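Geranylgeranyl pyrophosphate synthase (Corynebacterium glutamicum, PDB 3LMD) probably condenses isopentenyl diphosphate units onto an allylic diphosphate in a metal-dependent reaction, building long-chain prenyl diphosphates for isoprenoid biosynthesis. Local coordinates at residues V21-A26 with M234-V239; M80-A85 with A205-L210; E95-A100 with M213-A218; I222-N227 with D329-S334. One frame throughout, in Å; residues are numbered along the deposited sequence.

Contact 1 of 4, residues V21-A26 with M234-V239; sequences VSTTGA and MIFQIV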
loop_
_atom_site.group_PDB
_atom_site.type_symbol
_atom_site.label_atom_id
_atom_site.label_comp_id
_atom_site.label_asym_id
_atom_site.label_seq_id
_atom_site.Cartn_x
_atom_site.Cartn_y
_atom_site.Cartn_z
ATOM N N VAL A 21 13.014 -10.440 20.900
ATOM C CA VAL A 21 13.089 -11.753 21.546
ATOM C C VAL A 21 11.716 -12.243 22.007
ATOM O O VAL A 21 11.428 -13.437 21.961
ATOM C CB VAL A 21 14.096 -11.772 22.736
ATOM C CG1 VAL A 21 15.279 -10.843 22.456
ATOM C CG2 VAL A 21 13.405 -11.410 24.066
ATOM N N SER A 22 10.863 -11.315 22.434
ATOM C CA SER A 22 9.525 -11.662 22.928
ATOM C C SER A 22 8.680 -12.394 21.882
ATOM O O SER A 22 8.194 -13.505 22.131
ATOM C CB SER A 22 8.800 -10.401 23.419
ATOM O OG SER A 22 9.463 -9.902 24.572
ATOM N N THR A 23 8.491 -11.762 20.726
ATOM C CA THR A 23 7.690 -12.356 19.642
ATOM C C THR A 23 8.335 -13.648 19.090
ATOM O O THR A 23 7.631 -14.562 18.670
ATOM C CB THR A 23 7.465 -11.340 18.476
ATOM O OG1 THR A 23 6.888 -10.123 18.980
ATOM C CG2 THR A 23 6.550 -11.921 17.426
ATOM N N THR A 24 9.670 -13.706 19.097
ATOM C CA THR A 24 10.440 -14.894 18.664
ATOM C C THR A 24 10.330 -16.065 19.646
ATOM O O THR A 24 9.996 -17.186 19.258
ATOM C CB THR A 24 11.951 -14.559 18.477
ATOM O OG1 THR A 24 12.121 -13.670 17.365
ATOM C CG2 THR A 24 12.784 -15.835 18.251
ATOM N N GLY A 25 10.624 -15.802 20.919
ATOM C CA GLY A 25 10.495 -16.816 21.972
ATOM C C GLY A 25 9.083 -17.365 22.144
ATOM O O GLY A 25 8.904 -18.533 22.513
ATOM N N ALA A 26 8.083 -16.525 21.874
ATOM C CA ALA A 26 6.667 -16.909 21.987
ATOM C C ALA A 26 6.270 -18.089 21.078
ATOM O O ALA A 26 5.518 -18.978 21.487
ATOM C CB ALA A 26 5.771 -15.704 21.709
ATOM N N MET A 234 1.181 -5.516 23.457
ATOM C CA MET A 234 1.763 -4.556 24.416
ATOM C C MET A 234 2.830 -5.222 25.287
ATOM O O MET A 234 3.915 -4.674 25.485
ATOM C CB MET A 234 0.664 -3.912 25.300
ATOM C CG MET A 234 -0.437 -3.116 24.538
ATOM S SD MET A 234 0.211 -1.647 23.616
ATOM C CE MET A 234 1.429 -1.015 24.877
ATOM N N ILE A 235 2.509 -6.394 25.836
ATOM C CA ILE A 235 3.445 -7.129 26.671
ATOM C C ILE A 235 4.733 -7.420 25.914
ATOM O O ILE A 235 5.825 -7.161 26.430
ATOM C CB ILE A 235 2.811 -8.424 27.190
ATOM C CG1 ILE A 235 1.671 -8.095 28.167
ATOM C CG2 ILE A 235 3.864 -9.356 27.832
ATOM C CD1 ILE A 235 0.812 -9.363 28.510
ATOM N N PHE A 236 4.630 -7.922 24.681
ATOM C CA PHE A 236 5.853 -8.248 23.910
ATOM C C PHE A 236 6.795 -7.055 23.801
ATOM O O PHE A 236 7.994 -7.188 23.992
ATOM C CB PHE A 236 5.511 -8.716 22.477
ATOM C CG PHE A 236 4.924 -10.113 22.405
ATOM C CD1 PHE A 236 5.014 -10.975 23.469
ATOM C CD2 PHE A 236 4.302 -10.558 21.250
ATOM C CE1 PHE A 236 4.470 -12.265 23.402
ATOM C CE2 PHE A 236 3.761 -11.837 21.182
ATOM C CZ PHE A 236 3.851 -12.685 22.262
ATOM N N GLN A 237 6.248 -5.902 23.422
ATOM C CA GLN A 237 7.082 -4.741 23.143
ATOM C C GLN A 237 7.661 -4.130 24.442
ATOM O O GLN A 237 8.809 -3.729 24.468
ATOM C CB GLN A 237 6.281 -3.672 22.390
ATOM C CG GLN A 237 7.176 -2.518 21.924
ATOM C CD GLN A 237 8.250 -3.014 20.960
ATOM O OE1 GLN A 237 7.928 -3.450 19.867
ATOM N NE2 GLN A 237 9.523 -3.002 21.387
ATOM N N ILE A 238 6.855 -4.019 25.497
ATOM C CA ILE A 238 7.384 -3.459 26.727
ATOM C C ILE A 238 8.459 -4.387 27.310
ATOM O O ILE A 238 9.507 -3.926 27.779
ATOM C CB ILE A 238 6.279 -3.190 27.775
ATOM C CG1 ILE A 238 5.264 -2.176 27.207
ATOM C CG2 ILE A 238 6.945 -2.590 29.070
ATOM C CD1 ILE A 238 4.017 -2.037 28.006
ATOM N N VAL A 239 8.213 -5.697 27.271
ATOM C CA VAL A 239 9.177 -6.634 27.806
ATOM C C VAL A 239 10.499 -6.517 27.010
ATOM O O VAL A 239 11.583 -6.480 27.598
ATOM C CB VAL A 239 8.634 -8.112 27.819
ATOM C CG1 VAL A 239 9.793 -9.108 28.004
ATOM C CG2 VAL A 239 7.596 -8.317 28.960
#
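Phe-236 supplies most of the apolar contact between the short N-terminal helix 21-27 and the long helix 219-246. Its CG lies anti to the carbonyl carbon (chi1 -73°), a torsion that sends the ring toward the first helix, where Ala-26 CB packs against Phe-236 CZ at 3.6 Å. Thr-23 CA and the carbonyl oxygen of Ser-22 sit over one face of the ring, both displaced toward its rim, so part of that face rests on helix backbone. Polar atoms also take part, though without hydrogen bonds between the two segments. Thr-23 OG1 comes within 3.5 Å of Phe-236 CD2, its side chain crossing the phenylalanine at about a right angle. Ser-22 OG passes 3.1 Å from Phe-236 O and 3.5 Å from Val-239 CG1; this hydroxyl is hydrogen-bonded to OD1 of Asp-240, the residue after Val-239. The two axes approach to 8.7 Å at 125°, nearer antiparallel than parallel. In this all-helical isoprenyl diphosphate synthase fold, Phe-77 of helix 77-86 meets Phe-236 edge-to-face and touches Thr-23 and Ala-26, while Thr-347 of helix 335-349 packs on Ser-22 and Phe-236.

Contact 2 of 4, residues M80-A85 with A205-L210; sequences MFALLA and ASAGYL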
loop_
_atom_site.group_PDB
_atom_site.type_symbol
_atom_site.label_atom_id
_atom_site.label_comp_id
_atom_site.label_asym_id
_atom_site.label_seq_id
_atom_site.Cartn_x
_atom_site.Cartn_y
_atom_site.Cartn_z
ATOM N N MET A 80 0.615 -18.145 13.599
ATOM C CA MET A 80 0.450 -19.168 14.641
ATOM C C MET A 80 -0.673 -18.780 15.594
ATOM O O MET A 80 -1.497 -19.608 15.981
ATOM C CB MET A 80 1.759 -19.364 15.453
ATOM C CG MET A 80 1.667 -20.531 16.468
ATOM S SD MET A 80 2.993 -20.603 17.748
ATOM C CE MET A 80 2.335 -19.432 18.945
ATOM N N PHE A 81 -0.700 -17.510 15.994
ATOM C CA PHE A 81 -1.774 -17.017 16.859
ATOM C C PHE A 81 -3.142 -17.129 16.187
ATOM O O PHE A 81 -4.114 -17.526 16.825
ATOM C CB PHE A 81 -1.506 -15.570 17.316
ATOM C CG PHE A 81 -2.612 -15.013 18.207
ATOM C CD1 PHE A 81 -3.117 -15.765 19.263
ATOM C CD2 PHE A 81 -3.166 -13.778 17.960
ATOM C CE1 PHE A 81 -4.144 -15.254 20.073
ATOM C CE2 PHE A 81 -4.171 -13.250 18.784
ATOM C CZ PHE A 81 -4.658 -13.981 19.823
ATOM N N ALA A 82 -3.228 -16.809 14.893
ATOM C CA ALA A 82 -4.498 -16.961 14.159
ATOM C C ALA A 82 -4.972 -18.442 14.160
ATOM O O ALA A 82 -6.186 -18.740 14.281
ATOM C CB ALA A 82 -4.340 -16.486 12.697
ATOM N N LEU A 83 -4.022 -19.352 13.992
ATOM C CA LEU A 83 -4.352 -20.792 13.991
ATOM C C LEU A 83 -4.845 -21.239 15.389
ATOM O O LEU A 83 -5.837 -21.962 15.494
ATOM C CB LEU A 83 -3.150 -21.653 13.564
ATOM C CG LEU A 83 -2.542 -21.436 12.155
ATOM C CD1 LEU A 83 -1.346 -22.325 11.865
ATOM C CD2 LEU A 83 -3.548 -21.547 11.027
ATOM N N LEU A 84 -4.146 -20.819 16.441
ATOM C CA LEU A 84 -4.594 -21.091 17.817
ATOM C C LEU A 84 -5.972 -20.532 18.075
ATOM O O LEU A 84 -6.849 -21.226 18.637
ATOM C CB LEU A 84 -3.560 -20.563 18.835
ATOM C CG LEU A 84 -2.202 -21.271 18.773
ATOM C CD1 LEU A 84 -1.175 -20.562 19.652
ATOM C CD2 LEU A 84 -2.400 -22.705 19.254
ATOM N N ALA A 85 -6.199 -19.278 17.670
ATOM C CA ALA A 85 -7.507 -18.676 17.842
ATOM C C ALA A 85 -8.587 -19.488 17.142
ATOM O O ALA A 85 -9.709 -19.566 17.631
ATOM C CB ALA A 85 -7.533 -17.213 17.285
ATOM N N ALA A 205 -3.849 -8.526 17.437
ATOM C CA ALA A 205 -5.284 -8.543 17.707
ATOM C C ALA A 205 -6.042 -9.028 16.474
ATOM O O ALA A 205 -6.976 -9.827 16.588
ATOM C CB ALA A 205 -5.801 -7.141 18.140
ATOM N N SER A 206 -5.630 -8.552 15.298
ATOM C CA SER A 206 -6.281 -8.939 14.053
ATOM C C SER A 206 -6.127 -10.431 13.753
ATOM O O SER A 206 -7.034 -11.052 13.244
ATOM C CB SER A 206 -5.701 -8.114 12.873
ATOM O OG SER A 206 -6.188 -8.606 11.651
ATOM N N ALA A 207 -4.949 -10.982 13.993
ATOM C CA ALA A 207 -4.733 -12.410 13.830
ATOM C C ALA A 207 -5.727 -13.211 14.701
ATOM O O ALA A 207 -6.304 -14.189 14.233
ATOM C CB ALA A 207 -3.338 -12.760 14.199
ATOM N N GLY A 208 -5.935 -12.789 15.949
ATOM C CA GLY A 208 -6.900 -13.503 16.849
ATOM C C GLY A 208 -8.322 -13.358 16.310
ATOM O O GLY A 208 -9.081 -14.324 16.218
ATOM N N TYR A 209 -8.672 -12.145 15.917
ATOM C CA TYR A 209 -10.010 -11.853 15.404
ATOM C C TYR A 209 -10.318 -12.727 14.171
ATOM O O TYR A 209 -11.347 -13.414 14.106
ATOM C CB TYR A 209 -10.123 -10.350 15.034
ATOM C CG TYR A 209 -11.477 -10.027 14.411
ATOM C CD1 TYR A 209 -12.593 -9.749 15.212
ATOM C CD2 TYR A 209 -11.648 -10.038 13.021
ATOM C CE1 TYR A 209 -13.871 -9.468 14.632
ATOM C CE2 TYR A 209 -12.932 -9.769 12.423
ATOM C CZ TYR A 209 -14.018 -9.491 13.246
ATOM O OH TYR A 209 -15.248 -9.230 12.688
ATOM N N LEU A 210 -9.402 -12.721 13.201
ATOM C CA LEU A 210 -9.626 -13.370 11.922
ATOM C C LEU A 210 -9.581 -14.893 12.050
ATOM O O LEU A 210 -10.395 -15.575 11.437
ATOM C CB LEU A 210 -8.585 -12.883 10.905
ATOM C CG LEU A 210 -8.846 -11.434 10.408
ATOM C CD1 LEU A 210 -7.653 -11.048 9.465
ATOM C CD2 LEU A 210 -10.208 -11.264 9.712
#
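The Phe-81 ring reaches across to Gly-208, its CE2 standing 3.4 Å from Gly-208 CA. The CB bond of Phe-81 does not aim at the partner helix; it is the extended torsion, with CG anti to the backbone N (chi1 179°), that swings the ring over to it. The same ring borders Ala-207, whose methyl carbon CB lies 3.9 Å from Phe-81 CD2, so one aromatic side chain spans two successive residues. Ala-207 points toward helix 77-86 and meets Ala-82 with the two CB atoms 4.1 Å apart. One turn on, Ala-85 also points across, and its CB rests 3.4 Å from Gly-208 O. Small residues thus bring the backbones together: the axes come within 7.4 Å and cross at -33°, and Ala-82 CA makes a CA-H...O contact of 3.3 Å with Ala-207 O. Such alanine- and glycine-mediated packing joins helices 77-86 and 188-214 in the buried interior of the helical bundle, with Phe-228 and Leu-340 also touching Phe-81. No hydrogen bond links the two segments, whose backbone amides and carbonyls serve their own helices. Cohesion therefore rests on close van der Waals fit, with the single CA-H...O contact of Ala-82 probably adding a small electrostatic share; at Gly-208, the lack of a side chain leaves the place that Phe-81 CE2 occupies.

Contact 3 of 4, residues E95-A100 with M213-A218; sequences ENVIKA and MHAGAA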
loop_
_atom_site.group_PDB
_atom_site.type_symbol
_atom_site.label_atom_id
_atom_site.label_comp_id
_atom_site.label_asym_id
_atom_site.label_seq_id
_atom_site.Cartn_x
_atom_site.Cartn_y
_atom_site.Cartn_z
ATOM N N GLU A 95 -9.608 -24.083 5.528
ATOM C CA GLU A 95 -8.893 -23.437 4.422
ATOM C C GLU A 95 -8.940 -21.888 4.561
ATOM O O GLU A 95 -7.974 -21.194 4.220
ATOM C CB GLU A 95 -9.503 -23.882 3.083
ATOM C CG GLU A 95 -9.122 -23.064 1.856
ATOM C CD GLU A 95 -10.348 -22.802 0.940
ATOM O OE1 GLU A 95 -11.504 -23.021 1.388
ATOM O OE2 GLU A 95 -10.165 -22.380 -0.223
ATOM N N ASN A 96 -10.066 -21.357 5.016
ATOM C CA ASN A 96 -10.173 -19.897 5.141
ATOM C C ASN A 96 -9.406 -19.335 6.351
ATOM O O ASN A 96 -8.959 -18.180 6.327
ATOM C CB ASN A 96 -11.618 -19.458 5.157
ATOM C CG ASN A 96 -12.258 -19.493 3.764
ATOM O OD1 ASN A 96 -11.589 -19.705 2.758
ATOM N ND2 ASN A 96 -13.555 -19.250 3.715
ATOM N N VAL A 97 -9.275 -20.143 7.400
ATOM C CA VAL A 97 -8.377 -19.822 8.522
ATOM C C VAL A 97 -6.924 -19.727 8.044
ATOM O O VAL A 97 -6.212 -18.779 8.380
ATOM C CB VAL A 97 -8.465 -20.876 9.662
ATOM C CG1 VAL A 97 -7.389 -20.619 10.721
ATOM C CG2 VAL A 97 -9.825 -20.851 10.326
ATOM N N ILE A 98 -6.472 -20.715 7.268
ATOM C CA ILE A 98 -5.130 -20.671 6.672
ATOM C C ILE A 98 -4.965 -19.438 5.803
ATOM O O ILE A 98 -3.939 -18.762 5.857
ATOM C CB ILE A 98 -4.873 -21.888 5.743
ATOM C CG1 ILE A 98 -4.988 -23.205 6.509
ATOM C CG2 ILE A 98 -3.516 -21.792 5.053
ATOM C CD1 ILE A 98 -4.229 -23.227 7.744
ATOM N N LYS A 99 -5.950 -19.169 4.967
ATOM C CA LYS A 99 -5.858 -18.016 4.072
ATOM C C LYS A 99 -5.845 -16.666 4.842
ATOM O O LYS A 99 -5.105 -15.736 4.484
ATOM C CB LYS A 99 -7.043 -18.064 3.090
ATOM C CG LYS A 99 -6.972 -17.114 1.933
ATOM C CD LYS A 99 -8.074 -17.425 0.868
ATOM C CE LYS A 99 -8.000 -18.862 0.334
ATOM N NZ LYS A 99 -8.797 -19.059 -0.922
ATOM N N ALA A 100 -6.700 -16.538 5.850
ATOM C CA ALA A 100 -6.647 -15.357 6.733
ATOM C C ALA A 100 -5.283 -15.185 7.413
ATOM O O ALA A 100 -4.784 -14.066 7.518
ATOM C CB ALA A 100 -7.786 -15.387 7.769
ATOM N N MET A 213 -12.838 -15.786 13.786
ATOM C CA MET A 213 -14.018 -15.505 12.981
ATOM C C MET A 213 -14.169 -16.497 11.823
ATOM O O MET A 213 -15.278 -16.997 11.567
ATOM C CB MET A 213 -14.025 -14.068 12.435
ATOM C CG MET A 213 -15.337 -13.729 11.634
ATOM S SD MET A 213 -15.243 -14.127 9.870
ATOM C CE MET A 213 -14.383 -12.574 9.387
ATOM N N HIS A 214 -13.084 -16.742 11.093
ATOM C CA HIS A 214 -13.128 -17.697 9.977
ATOM C C HIS A 214 -13.305 -19.154 10.396
ATOM O O HIS A 214 -13.659 -19.985 9.566
ATOM C CB HIS A 214 -11.948 -17.540 9.013
ATOM C CG HIS A 214 -12.064 -16.326 8.148
ATOM N ND1 HIS A 214 -12.981 -16.233 7.127
ATOM C CD2 HIS A 214 -11.481 -15.105 8.243
ATOM C CE1 HIS A 214 -12.912 -15.032 6.576
ATOM N NE2 HIS A 214 -12.007 -14.325 7.238
ATOM N N ALA A 215 -13.076 -19.451 11.670
ATOM C CA ALA A 215 -13.365 -20.777 12.197
ATOM C C ALA A 215 -14.812 -20.888 12.690
ATOM O O ALA A 215 -15.240 -21.959 13.162
ATOM C CB ALA A 215 -12.413 -21.111 13.312
ATOM N N GLY A 216 -15.554 -19.786 12.582
ATOM C CA GLY A 216 -16.931 -19.709 13.069
ATOM C C GLY A 216 -17.103 -19.698 14.582
ATOM O O GLY A 216 -18.135 -20.124 15.083
ATOM N N ALA A 217 -16.114 -19.198 15.327
ATOM C CA ALA A 217 -16.275 -19.034 16.776
ATOM C C ALA A 217 -17.434 -18.098 17.148
ATOM O O ALA A 217 -17.821 -17.238 16.364
ATOM C CB ALA A 217 -14.976 -18.533 17.392
ATOM N N ALA A 218 -17.973 -18.264 18.357
ATOM C CA ALA A 218 -18.964 -17.330 18.919
ATOM C C ALA A 218 -18.384 -15.912 19.033
ATOM O O ALA A 218 -17.196 -15.759 19.295
ATOM C CB ALA A 218 -19.450 -17.820 20.309
HETATM O O HOH W 1 -14.635 -18.026 6.247
#
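His-214 and Asn-96 share a first torsion that places CG anti to the carbonyl carbon, chi1 -74° for the histidine and -76° for the asparagine, and these settings bring imidazole and carboxamide to the same water. The water accepts from Asn-96 ND2 at 3.0 Å and lies 2.6 Å from His-214 ND1, at the edge of the imidazole and in its plane. No hydrogen bond joins the two segments directly; the ring's closest neighbours across the contact are carbons: Asn-96 CB is 4.0 Å from ND1 of His-214, and Ala-100 CB approaches its CD2 to 3.7 Å. The other ring nitrogen, NE2, is bonded to Thr-161 OG1, so both ring nitrogens have partners that together fix the rotation of the ring. Here helix 188-214 ends in a Schellman motif, in which Gly-216 takes positive phi and its N bonds back to Met-213 O at 3.0 Å. Ala-218 then stands at the N-cap of helix 219-246, making this the tight turn between two long helices of the bundle, laid against the start of helix 95-118. Val-97 packs with one branch on the backbone where the helix ends: CG2 lies 3.8 Å from Ala-215 N and 4.0 Å from Ala-215 CB. Met-213 folds its CE over one face of the imidazole, displaced toward the rim. On the side of helix 77-86, Leu-83 and Ser-86 pack against Val-97, and Ser-86 also touches Ala-215.

Contact 4 of 4, residues I222-N227 with D329-S334; sequences IDALKN and DRLPDS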
loop_
_atom_site.group_PDB
_atom_site.type_symbol
_atom_site.label_atom_id
_atom_site.label_comp_id
_atom_site.label_asym_id
_atom_site.label_seq_id
_atom_site.Cartn_x
_atom_site.Cartn_y
_atom_site.Cartn_z
ATOM N N ILE A 222 -14.577 -14.557 19.676
ATOM C CA ILE A 222 -13.855 -13.769 18.675
ATOM C C ILE A 222 -13.354 -12.471 19.321
ATOM O O ILE A 222 -12.181 -12.098 19.179
ATOM C CB ILE A 222 -14.758 -13.409 17.493
ATOM C CG1 ILE A 222 -15.192 -14.671 16.711
ATOM C CG2 ILE A 222 -14.065 -12.401 16.546
ATOM C CD1 ILE A 222 -16.280 -14.326 15.611
ATOM N N ASP A 223 -14.247 -11.794 20.040
ATOM C CA ASP A 223 -13.893 -10.543 20.700
ATOM C C ASP A 223 -12.797 -10.750 21.755
ATOM O O ASP A 223 -11.867 -9.942 21.877
ATOM C CB ASP A 223 -15.131 -9.896 21.338
ATOM C CG ASP A 223 -14.888 -8.447 21.723
ATOM O OD1 ASP A 223 -14.723 -7.620 20.804
ATOM O OD2 ASP A 223 -14.840 -8.147 22.938
ATOM N N ALA A 224 -12.911 -11.825 22.535
ATOM C CA ALA A 224 -11.925 -12.093 23.567
ATOM C C ALA A 224 -10.542 -12.348 22.961
ATOM O O ALA A 224 -9.527 -11.946 23.527
ATOM C CB ALA A 224 -12.355 -13.305 24.410
ATOM N N LEU A 225 -10.491 -13.073 21.845
ATOM C CA LEU A 225 -9.192 -13.423 21.238
ATOM C C LEU A 225 -8.539 -12.189 20.598
ATOM O O LEU A 225 -7.313 -11.996 20.658
ATOM C CB LEU A 225 -9.364 -14.547 20.179
ATOM C CG LEU A 225 -9.537 -15.877 20.948
ATOM C CD1 LEU A 225 -10.417 -16.881 20.159
ATOM C CD2 LEU A 225 -8.211 -16.464 21.300
ATOM N N LYS A 226 -9.371 -11.355 20.009
ATOM C CA LYS A 226 -8.923 -10.070 19.514
ATOM C C LYS A 226 -8.267 -9.245 20.650
ATOM O O LYS A 226 -7.136 -8.746 20.519
ATOM C CB LYS A 226 -10.116 -9.303 18.950
ATOM C CG LYS A 226 -9.701 -7.914 18.438
ATOM C CD LYS A 226 -10.868 -7.111 17.809
ATOM C CE LYS A 226 -11.877 -6.689 18.846
ATOM N NZ LYS A 226 -12.442 -5.350 18.482
ATOM N N ASN A 227 -8.983 -9.115 21.765
ATOM C CA ASN A 227 -8.522 -8.271 22.879
ATOM C C ASN A 227 -7.293 -8.877 23.532
ATOM O O ASN A 227 -6.385 -8.165 24.003
ATOM C CB ASN A 227 -9.647 -8.100 23.909
ATOM C CG ASN A 227 -10.783 -7.194 23.419
ATOM O OD1 ASN A 227 -10.689 -6.539 22.389
ATOM N ND2 ASN A 227 -11.864 -7.167 24.174
ATOM N N ASP A 329 -10.407 -15.321 30.489
ATOM C CA ASP A 329 -11.550 -15.684 31.320
ATOM C C ASP A 329 -12.786 -15.858 30.462
ATOM O O ASP A 329 -13.687 -16.590 30.822
ATOM C CB ASP A 329 -11.862 -14.590 32.344
ATOM C CG ASP A 329 -11.167 -14.802 33.674
ATOM O OD1 ASP A 329 -10.672 -15.923 33.944
ATOM O OD2 ASP A 329 -11.120 -13.834 34.464
ATOM N N ARG A 330 -12.850 -15.152 29.340
ATOM C CA ARG A 330 -14.032 -15.202 28.488
ATOM C C ARG A 330 -14.103 -16.456 27.607
ATOM O O ARG A 330 -15.116 -16.709 26.936
ATOM C CB ARG A 330 -14.125 -13.949 27.614
ATOM C CG ARG A 330 -14.137 -12.622 28.399
ATOM C CD ARG A 330 -13.921 -11.456 27.442
ATOM N NE ARG A 330 -15.108 -11.197 26.625
ATOM C CZ ARG A 330 -15.122 -10.341 25.615
ATOM N NH1 ARG A 330 -14.006 -9.689 25.303
ATOM N NH2 ARG A 330 -16.236 -10.132 24.915
ATOM N N LEU A 331 -13.026 -17.232 27.610
ATOM C CA LEU A 331 -12.896 -18.377 26.713
ATOM C C LEU A 331 -13.017 -19.654 27.531
ATOM O O LEU A 331 -12.642 -19.684 28.721
ATOM C CB LEU A 331 -11.507 -18.375 26.024
ATOM C CG LEU A 331 -11.238 -17.173 25.115
ATOM C CD1 LEU A 331 -9.768 -17.163 24.636
ATOM C CD2 LEU A 331 -12.197 -17.170 23.922
ATOM N N PRO A 332 -13.492 -20.722 26.882
ATOM C CA PRO A 332 -13.598 -22.012 27.543
ATOM C C PRO A 332 -12.244 -22.610 27.855
ATOM O O PRO A 332 -11.271 -22.512 27.071
ATOM C CB PRO A 332 -14.344 -22.881 26.518
ATOM C CG PRO A 332 -14.062 -22.283 25.227
ATOM C CD PRO A 332 -14.019 -20.767 25.509
ATOM N N ASP A 333 -12.197 -23.253 29.006
ATOM C CA ASP A 333 -11.020 -23.913 29.478
ATOM C C ASP A 333 -10.612 -24.989 28.468
ATOM O O ASP A 333 -11.475 -25.677 27.897
ATOM C CB ASP A 333 -11.326 -24.466 30.871
ATOM C CG ASP A 333 -11.999 -23.400 31.776
ATOM O OD1 ASP A 333 -12.121 -22.218 31.343
ATOM O OD2 ASP A 333 -12.406 -23.726 32.910
ATOM N N SER A 334 -9.311 -25.084 28.206
ATOM C CA SER A 334 -8.790 -25.988 27.175
ATOM C C SER A 334 -7.293 -25.857 27.147
ATOM O O SER A 334 -6.719 -24.905 27.686
ATOM C CB SER A 334 -9.346 -25.645 25.789
ATOM O OG SER A 334 -8.913 -24.338 25.387
#
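A single carboxylate oxygen, Asp-223 OD2, accepts hydrogen bonds from both terminal nitrogens of Arg-330 in one salt bridge, NH1 at 2.9 Å and NH2 at 3.1 Å. The grip is end-on: OD2 lies in the guanidinium plane and is itself met on the anti side of the carboxylate, yet the two flat groups are turned 68° apart, so the nitrogens reach the oxygen from opposite faces of the carboxylate plane. The arginine arrives there by a bend at chi3 (73°) that wraps its chain round Ala-224, whose CB lies 3.7 Å from Arg-330 CB; Ala-224 N stands over one guanidinium face. Asn-227 ND2 is near the guanidinium edge, 3.5 Å from Arg-330 NH1, but both are donors and no bond joins them. Beside this polar patch, Leu-331 inserts two methyls: CD2 lies 3.9 Å from Ala-224 CB, and CD1 is 3.7 Å from Leu-225 CD2, the leucines crossing at about a right angle. The connection between helices 309-328 and 335-349 is thereby held to helix 219-246. Glu-220 and Glu-327 also form salt bridges with Arg-330, and the three acids would be expected to stabilise its positive charge while fixing the direction of its guanidinium.

How the contacts relate
Contacts 1 and 2 lie deepest, contact 1 about 8 Å from the chain centre and contact 2 about 12 Å (centre to centre), whereas contacts 3 and 4 sit about 21 and 19 Å out; contact 3 is still largely buried, contact 4 only partly. The chemistry differs between the inner and outer pairs: no hydrogen bond crosses either inner contact, a water mediates at contact 3, and a salt bridge joins the segments of contact 4. Helix 188-214 serves contacts 2 and 3, and helix 219-246 contacts 1 and 4. The groups also touch: Leu-83 meets Ile-98 between contacts 2 and 3, and Ile-222 packs on Tyr-209 and Met-213, joining contact 4 to contacts 2 and 3.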